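Local atomic coordinates of intimin adherence protein (Escherichia coli O157:H7, PDB entry 3NCX), a protein that probably mediates attachment of the enterohaemorrhagic bacterium to host cells, as an adhesin whose partner is the translocated intimin receptor Tir. Residues Lys102-Tyr106 with Val178-Val183; Lys72-Ile77 with Ser88-Pro94; Phe8-Asp14 with Asp83-Tyr89. The protein carries 1 engineered substitution. One frame throughout, in Å; residues are numbered along the deposited sequence.

Contact 1: residues Lys102-Tyr106 with Val178-Val183; sequences KQAYY and VNTPNV
With CG turned opposite its own carbonyl carbon (chi1 -61°), Tyr105 lays its ring along the backbone of Asn179, and the same kind of turn at Asn179 (chi1 -66°) tilts its amide over the CG-CD2 rim of that ring. Asn179 CA sits over the same ring face, 3.7 Å from the ring centroid, a CH-pi contact. The amide plane is inclined 50° to the ring, and Asn179 OD1 comes to 3.2 Å from Tyr105 CD2. At the ring edge lies the carbonyl oxygen of Thr180. Next to the ring along the chain, the backbones join directly: Tyr106 N donates to Val178 O at 3.0 Å, and Tyr106 CB packs against Val178 CB. The second direct bond runs from Ala104 N to Val183 O, 2.9 Å long. Between the two, water 2 bridges the chains: it accepts from Val183 N and lies within bonding distance of Ala104 O and Thr180 O, though it may not donate to both at once; Trp149 NE1 also serves Ala104 O. Water 1 accepts from both Gln103 NE2 and Asn182 ND2. Asn179 centres an inverse gamma turn, and Tyr105 is the N-cap residue of helix 106-112. A strand end passing into a helix, held to the loop before the final strand by few direct bonds and a bridging water, belongs here to the C-type lectin domain of intimin.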
loop_
_atom_site.group_PDB
_atom_site.type_symbol
_atom_site.label_atom_id
_atom_site.label_comp_id
_atom_site.label_asym_id
_atom_site.label_seq_id
_atom_site.Cartn_x
_atom_site.Cartn_y
_atom_site.Cartn_z
ATOM N N LYS A 102 10.390 2.394 12.584
ATOM C CA LYS A 102 11.092 3.600 13.009
ATOM C C LYS A 102 12.472 3.717 12.364
ATOM O O LYS A 102 12.955 2.780 11.728
ATOM C CB LYS A 102 11.204 3.647 14.535
ATOM C CG LYS A 102 11.786 2.392 15.166
ATOM C CD LYS A 102 11.914 2.552 16.675
ATOM C CE LYS A 102 12.287 1.241 17.352
ATOM N NZ LYS A 102 13.593 0.714 16.870
ATOM N N GLN A 103 13.097 4.881 12.526
ATOM C CA GLN A 103 14.428 5.122 11.983
ATOM C C GLN A 103 15.484 4.431 12.836
ATOM O O GLN A 103 15.357 4.362 14.060
ATOM C CB GLN A 103 14.713 6.623 11.907
ATOM C CG GLN A 103 13.716 7.405 11.064
ATOM C CD GLN A 103 14.060 8.882 10.973
ATOM O OE1 GLN A 103 14.985 9.357 11.630
ATOM N NE2 GLN A 103 13.316 9.613 10.154
ATOM N N ALA A 104 16.524 3.920 12.183
ATOM C CA ALA A 104 17.587 3.193 12.869
ATOM C C ALA A 104 18.815 3.054 11.976
ATOM O O ALA A 104 18.763 3.359 10.786
ATOM C CB ALA A 104 17.089 1.819 13.300
ATOM N N TYR A 105 19.921 2.597 12.554
ATOM C CA TYR A 105 21.120 2.316 11.774
ATOM C C TYR A 105 20.952 0.966 11.090
ATOM O O TYR A 105 20.095 0.174 11.483
ATOM C CB TYR A 105 22.362 2.317 12.664
ATOM C CG TYR A 105 22.615 3.636 13.358
ATOM C CD1 TYR A 105 22.128 4.825 12.832
ATOM C CD2 TYR A 105 23.339 3.692 14.540
ATOM C CE1 TYR A 105 22.356 6.031 13.461
ATOM C CE2 TYR A 105 23.572 4.894 15.178
ATOM C CZ TYR A 105 23.078 6.061 14.636
ATOM O OH TYR A 105 23.309 7.261 15.271
ATOM N N TYR A 106 21.762 0.704 10.071
ATOM C CA TYR A 106 21.600 -0.511 9.278
ATOM C C TYR A 106 21.497 -1.767 10.139
ATOM O O TYR A 106 20.544 -2.536 10.010
ATOM C CB TYR A 106 22.732 -0.673 8.260
ATOM C CG TYR A 106 22.515 -1.850 7.334
ATOM C CD1 TYR A 106 22.959 -3.120 7.676
ATOM C CD2 TYR A 106 21.847 -1.693 6.127
ATOM C CE1 TYR A 106 22.753 -4.199 6.838
ATOM C CE2 TYR A 106 21.637 -2.765 5.283
ATOM C CZ TYR A 106 22.092 -4.015 5.643
ATOM O OH TYR A 106 21.885 -5.085 4.804
ATOM N N VAL A 178 26.567 2.863 7.595
ATOM C CA VAL A 178 25.534 2.125 8.314
ATOM C C VAL A 178 24.957 2.928 9.477
ATOM O O VAL A 178 23.755 2.879 9.738
ATOM C CB VAL A 178 26.051 0.761 8.824
ATOM C CG1 VAL A 178 26.329 -0.173 7.653
ATOM C CG2 VAL A 178 27.295 0.944 9.681
ATOM N N ASN A 179 25.814 3.672 10.167
ATOM C CA ASN A 179 25.383 4.465 11.312
ATOM C C ASN A 179 24.952 5.874 10.924
ATOM O O ASN A 179 25.379 6.855 11.534
ATOM C CB ASN A 179 26.481 4.521 12.374
ATOM C CG ASN A 179 26.758 3.168 12.992
ATOM O OD1 ASN A 179 25.872 2.316 13.073
ATOM N ND2 ASN A 179 27.993 2.961 13.432
ATOM N N THR A 180 24.102 5.963 9.907
ATOM C CA THR A 180 23.552 7.239 9.472
ATOM C C THR A 180 22.143 7.415 10.022
ATOM O O THR A 180 21.322 6.504 9.936
ATOM C CB THR A 180 23.510 7.341 7.934
ATOM O OG1 THR A 180 24.841 7.264 7.411
ATOM C CG2 THR A 180 22.877 8.653 7.501
ATOM N N PRO A 181 21.860 8.591 10.601
ATOM C CA PRO A 181 20.523 8.896 11.117
ATOM C C PRO A 181 19.546 9.225 9.992
ATOM O O PRO A 181 19.955 9.325 8.836
ATOM C CB PRO A 181 20.762 10.135 11.981
ATOM C CG PRO A 181 21.928 10.803 11.337
ATOM C CD PRO A 181 22.812 9.688 10.854
ATOM N N ASN A 182 18.271 9.385 10.335
ATOM C CA ASN A 182 17.243 9.770 9.372
ATOM C C ASN A 182 16.955 8.713 8.309
ATOM O O ASN A 182 16.496 9.036 7.215
ATOM C CB ASN A 182 17.602 11.101 8.705
ATOM C CG ASN A 182 17.767 12.230 9.704
ATOM O OD1 ASN A 182 18.861 12.771 9.872
ATOM N ND2 ASN A 182 16.679 12.594 10.373
ATOM N N VAL A 183 17.216 7.450 8.630
ATOM C CA VAL A 183 16.934 6.358 7.703
ATOM C C VAL A 183 15.952 5.366 8.316
ATOM O O VAL A 183 16.194 4.829 9.398
ATOM C CB VAL A 183 18.216 5.611 7.288
ATOM C CG1 VAL A 183 17.896 4.581 6.221
ATOM C CG2 VAL A 183 19.263 6.592 6.787
HETATM O O HOH W 1 14.067 12.359 9.189
HETATM O O HOH W 2 18.650 6.418 10.749
#

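Contact 2: residues Lys72-Ile77 with Ser88-Pro94; sequences KGSVVI and SYTIKAP
An antiparallel beta hairpin, strands 75-81 and 86-91 of the bacterial Ig-like domain, supplies this contact, which runs on past the strand ends to Lys72 and Pro94. Val75 pairs with Ile91 and Ile77 with Tyr89 as hydrogen-bonded pairs, with Val76 and Thr90 as the non-hydrogen-bonded pair between them. Each hydrogen-bonded pair is closed by two backbone bonds: Ile91 N reaches Val75 O at 2.7 Å and Val75 N returns to Ile91 O at 3.1 Å, while Ile77 and Tyr89 exchange bonds in the same way. On the face carrying Val75, Ile77 and Ile91, the side chains of Val75 and Ile91 run alongside each other in the same direction, CG1 of Val75 being 3.7 Å from CG1 of Ile91. The tip of Ile77 meets the same isoleucine, CD1 to CD1 at 3.9 Å. On the opposite face, CG2 of Val76 touches CG2 of Thr90 at 3.5 Å. Beyond the ladder, side chains take over the bonding. Ser74 OG, set opposite the carbonyl carbon and beside its own backbone N (chi1 -52°), accepts from Ala93 N at 2.9 Å. The long arm of Lys72 passes the Pro94 ring, CG against CG, then bends at its last torsion to give NZ to Pro94 O at 3.1 Å. Gly73, between Lys72 and Ser74, has backbone angles at which a CB would press on the preceding carbonyl O. Outside the hairpin, strand 49-53 borders strand 75-81, with Trp51 against Ile77, whereas Phe38 and Leu40 of strand 37-43 pack on Ile91 and Ile77, and Trp32 of strand 32-33 meets both Ile91 and Pro94.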
loop_
_atom_site.group_PDB
_atom_site.type_symbol
_atom_site.label_atom_id
_atom_site.label_comp_id
_atom_site.label_asym_id
_atom_site.label_seq_id
_atom_site.Cartn_x
_atom_site.Cartn_y
_atom_site.Cartn_z
ATOM N N LYS A 72 -0.826 -8.117 5.341
ATOM C CA LYS A 72 -0.600 -9.067 4.262
ATOM C C LYS A 72 -1.613 -10.206 4.335
ATOM O O LYS A 72 -1.662 -10.941 5.321
ATOM C CB LYS A 72 0.821 -9.624 4.351
ATOM C CG LYS A 72 1.271 -10.439 3.147
ATOM C CD LYS A 72 2.598 -11.131 3.437
ATOM C CE LYS A 72 3.287 -11.591 2.164
ATOM N NZ LYS A 72 2.466 -12.563 1.398
ATOM N N GLY A 73 -2.422 -10.347 3.289
ATOM C CA GLY A 73 -3.406 -11.412 3.229
ATOM C C GLY A 73 -4.548 -11.128 2.270
ATOM O O GLY A 73 -4.622 -10.050 1.681
ATOM N N SER A 74 -5.438 -12.104 2.116
ATOM C CA SER A 74 -6.593 -11.962 1.236
ATOM C C SER A 74 -7.852 -11.673 2.045
ATOM O O SER A 74 -8.090 -12.294 3.081
ATOM C CB SER A 74 -6.796 -13.231 0.406
ATOM O OG SER A 74 -5.602 -13.612 -0.254
ATOM N N VAL A 75 -8.661 -10.733 1.566
ATOM C CA VAL A 75 -9.881 -10.354 2.268
ATOM C C VAL A 75 -10.996 -9.991 1.292
ATOM O O VAL A 75 -10.737 -9.571 0.163
ATOM C CB VAL A 75 -9.633 -9.168 3.220
ATOM C CG1 VAL A 75 -9.299 -7.914 2.425
ATOM C CG2 VAL A 75 -10.843 -8.932 4.113
ATOM N N VAL A 76 -12.240 -10.155 1.734
ATOM C CA VAL A 76 -13.395 -9.826 0.910
ATOM C C VAL A 76 -14.015 -8.496 1.323
ATOM O O VAL A 76 -14.226 -8.238 2.510
ATOM C CB VAL A 76 -14.474 -10.924 0.978
ATOM C CG1 VAL A 76 -15.792 -10.417 0.406
ATOM C CG2 VAL A 76 -14.007 -12.172 0.245
ATOM N N ILE A 77 -14.302 -7.656 0.333
ATOM C CA ILE A 77 -14.966 -6.382 0.567
ATOM C C ILE A 77 -16.351 -6.397 -0.067
ATOM O O ILE A 77 -16.504 -6.770 -1.229
ATOM C CB ILE A 77 -14.159 -5.213 -0.016
ATOM C CG1 ILE A 77 -12.763 -5.178 0.610
ATOM C CG2 ILE A 77 -14.892 -3.893 0.198
ATOM C CD1 ILE A 77 -11.865 -4.108 0.039
ATOM N N SER A 88 -19.696 -8.795 -3.769
ATOM C CA SER A 88 -18.380 -9.020 -3.179
ATOM C C SER A 88 -17.239 -8.683 -4.135
ATOM O O SER A 88 -17.314 -8.956 -5.333
ATOM C CB SER A 88 -18.242 -10.471 -2.710
ATOM O OG SER A 88 -19.139 -10.759 -1.654
ATOM N N TYR A 89 -16.186 -8.085 -3.585
ATOM C CA TYR A 89 -14.942 -7.852 -4.311
ATOM C C TYR A 89 -13.779 -8.384 -3.479
ATOM O O TYR A 89 -13.541 -7.916 -2.369
ATOM C CB TYR A 89 -14.744 -6.361 -4.597
ATOM C CG TYR A 89 -13.353 -6.016 -5.081
ATOM C CD1 TYR A 89 -12.355 -5.662 -4.183
ATOM C CD2 TYR A 89 -13.034 -6.051 -6.432
ATOM C CE1 TYR A 89 -11.080 -5.351 -4.616
ATOM C CE2 TYR A 89 -11.760 -5.741 -6.876
ATOM C CZ TYR A 89 -10.787 -5.391 -5.963
ATOM O OH TYR A 89 -9.517 -5.082 -6.396
ATOM N N THR A 90 -13.055 -9.363 -4.014
ATOM C CA THR A 90 -12.010 -10.036 -3.247
ATOM C C THR A 90 -10.617 -9.438 -3.441
ATOM O O THR A 90 -10.219 -9.097 -4.555
ATOM C CB THR A 90 -11.960 -11.543 -3.562
ATOM O OG1 THR A 90 -11.735 -11.732 -4.963
ATOM C CG2 THR A 90 -13.267 -12.208 -3.172
ATOM N N ILE A 91 -9.884 -9.318 -2.338
ATOM C CA ILE A 91 -8.514 -8.828 -2.368
ATOM C C ILE A 91 -7.541 -9.998 -2.302
ATOM O O ILE A 91 -7.443 -10.671 -1.278
ATOM C CB ILE A 91 -8.217 -7.896 -1.178
ATOM C CG1 ILE A 91 -9.246 -6.768 -1.095
ATOM C CG2 ILE A 91 -6.815 -7.323 -1.295
ATOM C CD1 ILE A 91 -9.021 -5.663 -2.098
ATOM N N LYS A 92 -6.827 -10.242 -3.394
ATOM C CA LYS A 92 -5.805 -11.281 -3.406
ATOM C C LYS A 92 -4.580 -10.830 -2.619
ATOM O O LYS A 92 -4.123 -9.695 -2.765
ATOM C CB LYS A 92 -5.417 -11.644 -4.842
ATOM C CG LYS A 92 -6.446 -12.506 -5.557
ATOM C CD LYS A 92 -6.477 -13.912 -4.972
ATOM C CE LYS A 92 -7.650 -14.714 -5.510
ATOM N NZ LYS A 92 -8.950 -14.152 -5.052
ATOM N N ALA A 93 -4.061 -11.716 -1.774
ATOM C CA ALA A 93 -2.868 -11.413 -0.992
ATOM C C ALA A 93 -1.697 -11.108 -1.919
ATOM O O ALA A 93 -1.565 -11.719 -2.980
ATOM C CB ALA A 93 -2.528 -12.566 -0.068
ATOM N N PRO A 94 -0.842 -10.159 -1.519
ATOM C CA PRO A 94 0.288 -9.725 -2.342
ATOM C C PRO A 94 1.443 -10.717 -2.310
ATOM O O PRO A 94 1.516 -11.547 -1.405
ATOM C CB PRO A 94 0.716 -8.423 -1.665
ATOM C CG PRO A 94 0.378 -8.636 -0.236
ATOM C CD PRO A 94 -0.905 -9.429 -0.240
#

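Contact 3: residues Phe8-Asp14 with Asp83-Tyr89; sequences FDELKID and DKQTVSY
Leu11 and Ile13 meet Val87, and Ile13 also meets Tyr89. Ile13 CG1 lies 3.5 Å from Val87 CG1, the two side chains passing each other head to tail, and Ile13 CG2 comes to 3.7 Å from Tyr89 CB, the side chains roughly perpendicular. Val87 CG2 touches Leu11 O at 3.3 Å, while between the side chains of that pair Leu11 CD2 is 4.1 Å from Val87 CB. The polar first shell belongs to Gln85, whose extended chain sends its amide to the backbone opposite. Leu11 N donates to Gln85 OE1 at 3.0 Å in a nearly straight bond, although the donor stands above the amide carbonyl plane, away from its lone pairs. Gln85 NE2 gives only a weak bond to Asp9 O. Asp83 is the second shell: its OD1 takes Gln85 NE2 at 2.7 Å on the syn lone pair, which fixes the rotation of that amide, and its OD2 has weak bonds to Asp46 N and Ser81 OG. Residues 8-14, bonded to strand 37-43, thus set Leu11 and Ile13 against hairpin 75-81/86-91, apolar packing between two sheets consistent with an Ig-like domain; Tyr49 and Trp51 of strand 49-53 meet the same two residues.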
loop_
_atom_site.group_PDB
_atom_site.type_symbol
_atom_site.label_atom_id
_atom_site.label_comp_id
_atom_site.label_asym_id
_atom_site.label_seq_id
_atom_site.Cartn_x
_atom_site.Cartn_y
_atom_site.Cartn_z
ATOM N N PHE A 8 -33.355 0.105 -11.681
ATOM C CA PHE A 8 -31.895 0.077 -11.611
ATOM C C PHE A 8 -31.299 -1.184 -12.235
ATOM O O PHE A 8 -31.974 -2.206 -12.358
ATOM C CB PHE A 8 -31.426 0.181 -10.157
ATOM C CG PHE A 8 -32.426 0.818 -9.238
ATOM C CD1 PHE A 8 -32.670 2.180 -9.290
ATOM C CD2 PHE A 8 -33.115 0.054 -8.310
ATOM C CE1 PHE A 8 -33.589 2.766 -8.440
ATOM C CE2 PHE A 8 -34.034 0.635 -7.458
ATOM C CZ PHE A 8 -34.271 1.992 -7.522
ATOM N N ASP A 9 -30.028 -1.102 -12.621
ATOM C CA ASP A 9 -29.297 -2.275 -13.085
ATOM C C ASP A 9 -28.783 -3.034 -11.871
ATOM O O ASP A 9 -28.898 -2.561 -10.740
ATOM C CB ASP A 9 -28.115 -1.874 -13.970
ATOM C CG ASP A 9 -28.307 -0.523 -14.624
ATOM O OD1 ASP A 9 -29.066 -0.440 -15.612
ATOM O OD2 ASP A 9 -27.688 0.454 -14.154
ATOM N N GLU A 10 -28.210 -4.209 -12.101
ATOM C CA GLU A 10 -27.672 -4.992 -10.999
ATOM C C GLU A 10 -26.392 -4.361 -10.460
ATOM O O GLU A 10 -25.573 -3.842 -11.219
ATOM C CB GLU A 10 -27.434 -6.443 -11.419
ATOM C CG GLU A 10 -26.374 -6.635 -12.486
ATOM C CD GLU A 10 -26.092 -8.102 -12.759
ATOM O OE1 GLU A 10 -27.027 -8.924 -12.649
ATOM O OE2 GLU A 10 -24.931 -8.436 -13.077
ATOM N N LEU A 11 -26.239 -4.399 -9.141
ATOM C CA LEU A 11 -25.069 -3.844 -8.478
ATOM C C LEU A 11 -23.797 -4.526 -8.969
ATOM O O LEU A 11 -23.756 -5.748 -9.120
ATOM C CB LEU A 11 -25.200 -3.999 -6.962
ATOM C CG LEU A 11 -24.053 -3.471 -6.101
ATOM C CD1 LEU A 11 -23.861 -1.980 -6.320
ATOM C CD2 LEU A 11 -24.317 -3.772 -4.635
ATOM N N LYS A 12 -22.762 -3.729 -9.214
ATOM C CA LYS A 12 -21.501 -4.238 -9.739
ATOM C C LYS A 12 -20.317 -3.442 -9.199
ATOM O O LYS A 12 -20.286 -2.215 -9.301
ATOM C CB LYS A 12 -21.510 -4.179 -11.269
ATOM C CG LYS A 12 -20.182 -4.531 -11.923
ATOM C CD LYS A 12 -19.958 -6.034 -11.970
ATOM C CE LYS A 12 -18.533 -6.369 -12.390
ATOM N NZ LYS A 12 -18.170 -5.758 -13.701
ATOM N N ILE A 13 -19.346 -4.141 -8.620
ATOM C CA ILE A 13 -18.110 -3.499 -8.183
ATOM C C ILE A 13 -17.070 -3.522 -9.302
ATOM O O ILE A 13 -16.638 -4.590 -9.744
ATOM C CB ILE A 13 -17.524 -4.163 -6.923
ATOM C CG1 ILE A 13 -18.383 -3.839 -5.700
ATOM C CG2 ILE A 13 -16.101 -3.686 -6.685
ATOM C CD1 ILE A 13 -17.833 -4.403 -4.408
ATOM N N ASP A 14 -16.677 -2.337 -9.758
ATOM C CA ASP A 14 -15.714 -2.209 -10.847
ATOM C C ASP A 14 -14.399 -2.908 -10.521
ATOM O O ASP A 14 -13.816 -2.693 -9.457
ATOM C CB ASP A 14 -15.456 -0.732 -11.159
ATOM C CG ASP A 14 -15.718 -0.387 -12.614
ATOM O OD1 ASP A 14 -14.805 -0.578 -13.446
ATOM O OD2 ASP A 14 -16.838 0.077 -12.921
ATOM N N ASP A 83 -30.893 -0.299 -2.425
ATOM C CA ASP A 83 -32.005 -1.162 -2.804
ATOM C C ASP A 83 -31.768 -2.618 -2.408
ATOM O O ASP A 83 -32.283 -3.535 -3.046
ATOM C CB ASP A 83 -32.274 -1.054 -4.304
ATOM C CG ASP A 83 -31.026 -1.265 -5.131
ATOM O OD1 ASP A 83 -30.821 -2.395 -5.620
ATOM O OD2 ASP A 83 -30.248 -0.301 -5.285
ATOM N N LYS A 84 -30.978 -2.817 -1.356
ATOM C CA LYS A 84 -30.774 -4.143 -0.774
ATOM C C LYS A 84 -30.007 -5.122 -1.669
ATOM O O LYS A 84 -30.256 -6.328 -1.635
ATOM C CB LYS A 84 -32.114 -4.750 -0.350
ATOM C CG LYS A 84 -32.709 -4.141 0.914
ATOM C CD LYS A 84 -32.366 -4.978 2.137
ATOM C CE LYS A 84 -32.935 -6.387 2.013
ATOM N NZ LYS A 84 -32.561 -7.251 3.168
ATOM N N GLN A 85 -29.077 -4.607 -2.467
ATOM C CA GLN A 85 -28.184 -5.467 -3.237
ATOM C C GLN A 85 -26.812 -5.520 -2.579
ATOM O O GLN A 85 -26.324 -4.518 -2.059
ATOM C CB GLN A 85 -28.049 -4.983 -4.682
ATOM C CG GLN A 85 -29.289 -5.176 -5.536
ATOM C CD GLN A 85 -29.022 -4.931 -7.010
ATOM O OE1 GLN A 85 -28.467 -5.785 -7.702
ATOM N NE2 GLN A 85 -29.415 -3.760 -7.497
ATOM N N THR A 86 -26.191 -6.693 -2.602
ATOM C CA THR A 86 -24.860 -6.856 -2.032
ATOM C C THR A 86 -23.941 -7.610 -2.986
ATOM O O THR A 86 -24.293 -8.673 -3.502
ATOM C CB THR A 86 -24.907 -7.571 -0.668
ATOM O OG1 THR A 86 -25.541 -6.718 0.293
ATOM C CG2 THR A 86 -23.503 -7.904 -0.189
ATOM N N VAL A 87 -22.762 -7.044 -3.218
ATOM C CA VAL A 87 -21.793 -7.626 -4.134
ATOM C C VAL A 87 -20.416 -7.715 -3.481
ATOM O O VAL A 87 -20.018 -6.826 -2.728
ATOM C CB VAL A 87 -21.713 -6.810 -5.442
ATOM C CG1 VAL A 87 -20.297 -6.787 -5.983
ATOM C CG2 VAL A 87 -22.687 -7.364 -6.473
ATOM N N SER A 88 -19.696 -8.795 -3.769
ATOM C CA SER A 88 -18.380 -9.020 -3.179
ATOM C C SER A 88 -17.239 -8.683 -4.135
ATOM O O SER A 88 -17.314 -8.956 -5.333
ATOM C CB SER A 88 -18.242 -10.471 -2.710
ATOM O OG SER A 88 -19.139 -10.759 -1.654
ATOM N N TYR A 89 -16.186 -8.085 -3.585
ATOM C CA TYR A 89 -14.942 -7.852 -4.311
ATOM C C TYR A 89 -13.779 -8.384 -3.479
ATOM O O TYR A 89 -13.541 -7.916 -2.369
ATOM C CB TYR A 89 -14.744 -6.361 -4.597
ATOM C CG TYR A 89 -13.353 -6.016 -5.081
ATOM C CD1 TYR A 89 -12.355 -5.662 -4.183
ATOM C CD2 TYR A 89 -13.034 -6.051 -6.432
ATOM C CE1 TYR A 89 -11.080 -5.351 -4.616
ATOM C CE2 TYR A 89 -11.760 -5.741 -6.876
ATOM C CZ TYR A 89 -10.787 -5.391 -5.963
ATOM O OH TYR A 89 -9.517 -5.082 -6.396
#

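In the fold
Two of the three contacts share strand 86-91, through Ser88 and Tyr89: contact 2 ties it to its hairpin partner by a backbone ladder, and contact 3 brings residues 8-14 against it by side chains. Their centres lie 18 Å apart, and Ile13 also touches Ile77 of strand 75-81. Contact 2 is partly buried, with hydrophobic residues on its inner face; contact 3 is a surface contact in which one glutamine supplies the polar bonds between the two segments. Contact 1, also at the surface, stands apart in the lectin domain, its centre 34 Å from that of contact 2, and adds bridging waters to two isolated backbone bonds, where contact 2 has a strand ladder.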